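Local coordinates for protein SAM dependent methyltransferase (Agrobacterium tumefaciens, PDB 2IGT) that binds S-adenosylmethionine and, as a predicted methyltransferase, probably transfers its methyl group to an acceptor, at residues I261-P264 and K265-G268; L144-A147 and V148-D152. One frame throughout, in Å; residues are numbered along the deposited sequence.

Contact 1: I261-P264 and K265-G268; sequences ILSP and KALG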
ATOM      1  N   ILE A 261     -32.529   2.297  12.370  1.00 16.74           N
ATOM      2  CA  ILE A 261     -32.169   3.661  12.790  1.00 16.76           C
ATOM      3  C   ILE A 261     -32.975   4.772  12.078  1.00 16.68           C
ATOM      4  O   ILE A 261     -32.580   5.932  12.092  1.00 15.97           O
ATOM      5  CB  ILE A 261     -30.618   3.930  12.771  1.00 16.17           C
ATOM      6  CG1 ILE A 261     -30.003   3.720  11.367  1.00 17.47           C
ATOM      7  CG2 ILE A 261     -29.929   3.022  13.774  1.00 17.90           C
ATOM      8  CD1 ILE A 261     -28.607   4.335  11.185  1.00 16.89           C
ATOM      9  N   LEU A 262     -34.095   4.406  11.448  1.00 16.56           N
ATOM     10  CA  LEU A 262     -35.071   5.408  10.985  1.00 16.42           C
ATOM     11  C   LEU A 262     -35.976   5.847  12.118  1.00 16.86           C
ATOM     12  O   LEU A 262     -36.471   5.022  12.894  1.00 16.56           O
ATOM     13  CB  LEU A 262     -35.918   4.885   9.816  1.00 16.34           C
ATOM     14  CG  LEU A 262     -35.179   4.683   8.483  1.00 16.23           C
ATOM     15  CD1 LEU A 262     -36.072   3.885   7.519  1.00 15.69           C
ATOM     16  CD2 LEU A 262     -34.744   6.030   7.852  1.00 16.28           C
ATOM     17  N   SER A 263     -36.205   7.151  12.211  1.00 15.95           N
ATOM     18  CA  SER A 263     -37.159   7.681  13.171  1.00 16.67           C
ATOM     19  C   SER A 263     -38.600   7.227  12.864  1.00 16.56           C
ATOM     20  O   SER A 263     -38.908   6.875  11.732  1.00 16.75           O
ATOM     21  CB  SER A 263     -37.073   9.217  13.218  1.00 16.76           C
ATOM     22  OG  SER A 263     -37.580   9.787  12.007  1.00 17.15           O
ATOM     23  N   PRO A 264     -39.491   7.244  13.871  1.00 17.68           N
ATOM     24  CA  PRO A 264     -40.925   6.983  13.635  1.00 17.95           C
ATOM     25  C   PRO A 264     -41.524   7.905  12.580  1.00 18.20           C
ATOM     26  O   PRO A 264     -42.412   7.477  11.846  1.00 18.80           O
ATOM     27  CB  PRO A 264     -41.568   7.254  15.009  1.00 18.14           C
ATOM     28  CG  PRO A 264     -40.493   6.904  15.946  1.00 18.73           C
ATOM     29  CD  PRO A 264     -39.221   7.444  15.301  1.00 17.36           C
ATOM     30  N   LYS A 265     -41.054   9.154  12.513  1.00 17.72           N
ATOM     31  CA  LYS A 265     -41.559  10.129  11.526  1.00 18.11           C
ATOM     32  C   LYS A 265     -40.605  10.281  10.341  1.00 18.01           C
ATOM     33  O   LYS A 265     -40.545  11.353   9.731  1.00 18.44           O
ATOM     34  CB  LYS A 265     -41.802  11.503  12.183  1.00 17.86           C
ATOM     35  CG  LYS A 265     -42.824  11.495  13.293  1.00 19.31           C
ATOM     36  CD  LYS A 265     -42.916  12.873  13.972  1.00 20.17           C
ATOM     37  CE  LYS A 265     -43.849  12.858  15.162  1.00 23.35           C
ATOM     38  NZ  LYS A 265     -45.313  12.835  14.793  1.00 23.67           N
ATOM     39  N   ALA A 266     -39.859   9.216  10.010  1.00 16.67           N
ATOM     40  CA  ALA A 266     -38.892   9.267   8.913  1.00 16.61           C
ATOM     41  C   ALA A 266     -39.527   9.668   7.573  1.00 16.49           C
ATOM     42  O   ALA A 266     -40.666   9.280   7.265  1.00 16.35           O
ATOM     43  CB  ALA A 266     -38.124   7.938   8.767  1.00 15.27           C
ATOM     44  N   LEU A 267     -38.768  10.436   6.795  1.00 16.10           N
ATOM     45  CA  LEU A 267     -39.196  10.884   5.479  1.00 17.22           C
ATOM     46  C   LEU A 267     -38.608  10.094   4.323  1.00 17.23           C
ATOM     47  O   LEU A 267     -39.108  10.155   3.200  1.00 16.71           O
ATOM     48  CB  LEU A 267     -38.910  12.377   5.298  1.00 17.18           C
ATOM     49  CG  LEU A 267     -39.924  13.180   6.138  1.00 20.45           C
ATOM     50  CD1 LEU A 267     -39.479  14.603   6.318  1.00 23.28           C
ATOM     51  CD2 LEU A 267     -41.320  13.110   5.502  1.00 24.49           C
ATOM     52  N   GLY A 268     -37.523   9.369   4.560  1.00 16.97           N
ATOM     53  CA  GLY A 268     -37.016   8.586   3.467  1.00 16.03           C
ATOM     54  C   GLY A 268     -35.729   7.821   3.699  1.00 16.95           C
ATOM     55  O   GLY A 268     -34.919   8.186   4.539  1.00 16.40           O
TER
HETATM   56  O   HOH W   1     -42.176   7.557   8.634  1.00 27.18           O

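Contact 2: L144-A147 and V148-D152; sequences LKNA and VETAD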
ATOM      1  N   LEU A 144     -34.130  15.770  -1.489  1.00 19.79           N
ATOM      2  CA  LEU A 144     -33.618  16.036  -0.145  1.00 18.75           C
ATOM      3  C   LEU A 144     -33.858  17.487   0.329  1.00 18.99           C
ATOM      4  O   LEU A 144     -34.381  17.706   1.409  1.00 18.54           O
ATOM      5  CB  LEU A 144     -32.121  15.689  -0.121  1.00 18.76           C
ATOM      6  CG  LEU A 144     -31.329  16.025   1.138  1.00 18.78           C
ATOM      7  CD1 LEU A 144     -31.833  15.203   2.305  1.00 17.66           C
ATOM      8  CD2 LEU A 144     -29.817  15.756   0.877  1.00 17.71           C
ATOM      9  N   LYS A 145     -33.466  18.463  -0.490  1.00 18.96           N
ATOM     10  CA  LYS A 145     -33.726  19.879  -0.202  1.00 19.63           C
ATOM     11  C   LYS A 145     -35.208  20.112   0.100  1.00 19.85           C
ATOM     12  O   LYS A 145     -35.542  20.701   1.142  1.00 19.93           O
ATOM     13  CB  LYS A 145     -33.236  20.775  -1.366  1.00 19.72           C
ATOM     14  CG  LYS A 145     -33.320  22.305  -1.111  1.00 19.33           C
ATOM     15  CD  LYS A 145     -32.606  23.040  -2.257  1.00 21.33           C
ATOM     16  CE  LYS A 145     -32.655  24.588  -2.169  1.00 21.26           C
ATOM     17  NZ  LYS A 145     -34.034  25.052  -2.179  1.00 23.43           N
ATOM     18  N   ASN A 146     -36.089  19.667  -0.801  1.00 19.31           N
ATOM     19  CA  ASN A 146     -37.535  19.790  -0.597  1.00 19.28           C
ATOM     20  C   ASN A 146     -37.998  19.165   0.725  1.00 19.15           C
ATOM     21  O   ASN A 146     -38.734  19.798   1.494  1.00 18.11           O
ATOM     22  CB  ASN A 146     -38.324  19.158  -1.752  1.00 19.80           C
ATOM     23  CG  ASN A 146     -39.839  19.161  -1.488  1.00 22.11           C
ATOM     24  OD1 ASN A 146     -40.432  18.136  -1.147  1.00 26.08           O
ATOM     25  ND2 ASN A 146     -40.446  20.334  -1.589  1.00 21.03           N
ATOM     26  N   ALA A 147     -37.578  17.925   0.979  1.00 17.91           N
ATOM     27  CA  ALA A 147     -37.962  17.229   2.205  1.00 18.39           C
ATOM     28  C   ALA A 147     -37.537  18.011   3.460  1.00 18.62           C
ATOM     29  O   ALA A 147     -38.350  18.183   4.360  1.00 18.09           O
ATOM     30  CB  ALA A 147     -37.403  15.806   2.246  1.00 18.10           C
ATOM     31  N   VAL A 148     -36.298  18.513   3.484  1.00 18.18           N
ATOM     32  CA  VAL A 148     -35.782  19.240   4.653  1.00 18.64           C
ATOM     33  C   VAL A 148     -36.481  20.598   4.799  1.00 19.47           C
ATOM     34  O   VAL A 148     -36.949  20.943   5.886  1.00 18.76           O
ATOM     35  CB  VAL A 148     -34.227  19.422   4.618  1.00 18.26           C
ATOM     36  CG1 VAL A 148     -33.730  20.301   5.797  1.00 17.12           C
ATOM     37  CG2 VAL A 148     -33.517  18.067   4.651  1.00 17.27           C
ATOM     38  N   GLU A 149     -36.602  21.333   3.690  0.60 19.70           N
ATOM     39  CA  GLU A 149     -37.097  22.714   3.751  0.60 20.81           C
ATOM     40  C   GLU A 149     -38.612  22.843   3.910  0.60 21.23           C
ATOM     41  O   GLU A 149     -39.111  23.927   4.264  0.60 21.48           O
ATOM     42  CB  GLU A 149     -36.601  23.529   2.548  0.60 20.93           C
ATOM     43  CG  GLU A 149     -37.456  23.365   1.315  0.60 21.38           C
ATOM     44  CD  GLU A 149     -36.828  23.929   0.062  0.60 20.98           C
ATOM     45  OE1 GLU A 149     -35.684  24.432   0.092  0.60 21.84           O
ATOM     46  OE2 GLU A 149     -37.491  23.839  -0.974  0.60 22.45           O
ATOM     47  N   THR A 150     -39.344  21.761   3.649  1.00 21.21           N
ATOM     48  CA  THR A 150     -40.788  21.744   3.886  1.00 22.07           C
ATOM     49  C   THR A 150     -41.182  21.058   5.199  1.00 21.63           C
ATOM     50  O   THR A 150     -42.352  21.113   5.590  1.00 22.52           O
ATOM     51  CB  THR A 150     -41.590  21.111   2.707  1.00 22.35           C
ATOM     52  OG1 THR A 150     -41.202  19.758   2.545  1.00 25.78           O
ATOM     53  CG2 THR A 150     -41.383  21.852   1.405  1.00 24.85           C
ATOM     54  N   ALA A 151     -40.227  20.410   5.877  1.00 19.85           N
ATOM     55  CA  ALA A 151     -40.485  19.780   7.178  1.00 19.76           C
ATOM     56  C   ALA A 151     -40.768  20.846   8.242  1.00 19.26           C
ATOM     57  O   ALA A 151     -40.275  21.972   8.143  1.00 19.43           O
ATOM     58  CB  ALA A 151     -39.304  18.907   7.594  1.00 18.42           C
ATOM     59  N   ASP A 152     -41.566  20.492   9.248  0.60 19.01           N
ATOM     60  CA  ASP A 152     -41.928  21.435  10.309  0.60 18.80           C
ATOM     61  C   ASP A 152     -40.983  21.393  11.519  0.60 18.84           C
ATOM     62  O   ASP A 152     -41.220  22.058  12.537  0.60 18.16           O
ATOM     63  CB  ASP A 152     -43.395  21.231  10.742  0.60 19.15           C
ATOM     64  CG  ASP A 152     -43.685  19.819  11.266  0.60 18.69           C
ATOM     65  OD1 ASP A 152     -42.777  19.119  11.778  0.60 16.36           O
ATOM     66  OD2 ASP A 152     -44.861  19.421  11.172  0.60 18.62           O
TER
HETATM   67  O   HOH W   2     -39.663  22.685  -1.737  1.00 42.16           O
HETATM   68  O   HOH W   3     -40.835  17.547   4.412  1.00 32.94           O

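Contact 1: I261-P264 and K265-G268
A type I beta turn from S263 to A266 makes this a local contact, folding the chain back on itself in the loop between helix 247-260 and strand 268-273. The turn is closed by the backbone: A266 N donates to S263 O across 3.1 Å, with an N-H...O angle of 144°. P264 and K265 fill the two corner positions. Both are exposed, and the lysine chain runs outward, away from the first segment. A266 CB, at the end of the turn, points toward the first segment and packs at 3.9 Å on CB of L262, the residue before the turn. L262 CG lies beside its own backbone N (chi1 -69°), and the branch CD2 reaches over A266 CB to G268 O, 4.0 Å from each. In the Rossmann-like methyltransferase fold this is a helix-to-strand connection: helix 247-260 leads through the turn into strand 268-273, parallel neighbour of strand 228-231. I261 and L262 both rest on I229 of that strand, and G268 is joined to I229 by a backbone hydrogen bond. S263 turns its hydroxyl between its own N and carbonyl carbon (chi1 70°), where OG is 3.8 Å from A266 CB. At 3.1 Å OG also lies close to A266 N, but at an angle too poor for a hydrogen bond; its main partner is D227 OD1, with a weaker bond to Y226 O. Water 1 spans the turn, donating to P264 O and, at 2.7 Å, to A266 O. On the K265 side, the lysine's carbonyl oxygen accepts a hydrogen bond from R153 NH1, which follows directly on the 144-152 segment.

Contact 2: L144-A147 and V148-D152
K145 and E149, one turn apart on helix 138-150 of the methyltransferase domain, form an i to i+4 salt bridge in the conformer of E149 given here; a second was deposited, so the bridge may not always be made. In this conformer K145 NZ meets the syn lone pair of E149 OE1 at 2.9 Å. The lysine gets there with CG anti to its backbone N (chi1 -174°) and a bend at chi4, and E149 OE1 also lies over K145 CG at 3.4 Å. Water 2 then probably joins E149 OE2 to N146 ND2. On the buried side L144 and V148 lie side by side, CD1 against CG2 at 4.1 Å; L144 continues onto I228 and L230 of strand 228-231, V148 onto A174 and A176. Backbone bonds from V148 N to L144 O and from E149 N to K145 O hold these pairs in step. Further along, A151 N makes only a weak bond to A147 O, at 3.3 Å and 123°, and water 3 donates to both A147 O and T150 OG1. T150 doubles the grip on N146 O, its N at 3.0 Å and its OG1 at 2.7 Å, arriving from opposite faces of the carbonyl plane.

Overall arrangement
Contact 2 comes first along the chain, in the last turns of helix 138-150 and the residues after it; contact 1 follows more than a hundred residues later, between helix 247-260 and strand 268-273. Their centres are about 14 Å apart, on the same side of the chain's centre, and they touch by packing, L267 CD1 to A147 O 4.2 Å. Strand 228-231 of the eight-stranded mixed sheet is common to both: I228 meets L144 and A147 as well as L267. Helix 138-150 and the loop after helix 247-260 thus both pack on one central strand of the methyltransferase domain, and R153, just past contact 2, adds a polar link to the backbone of K265.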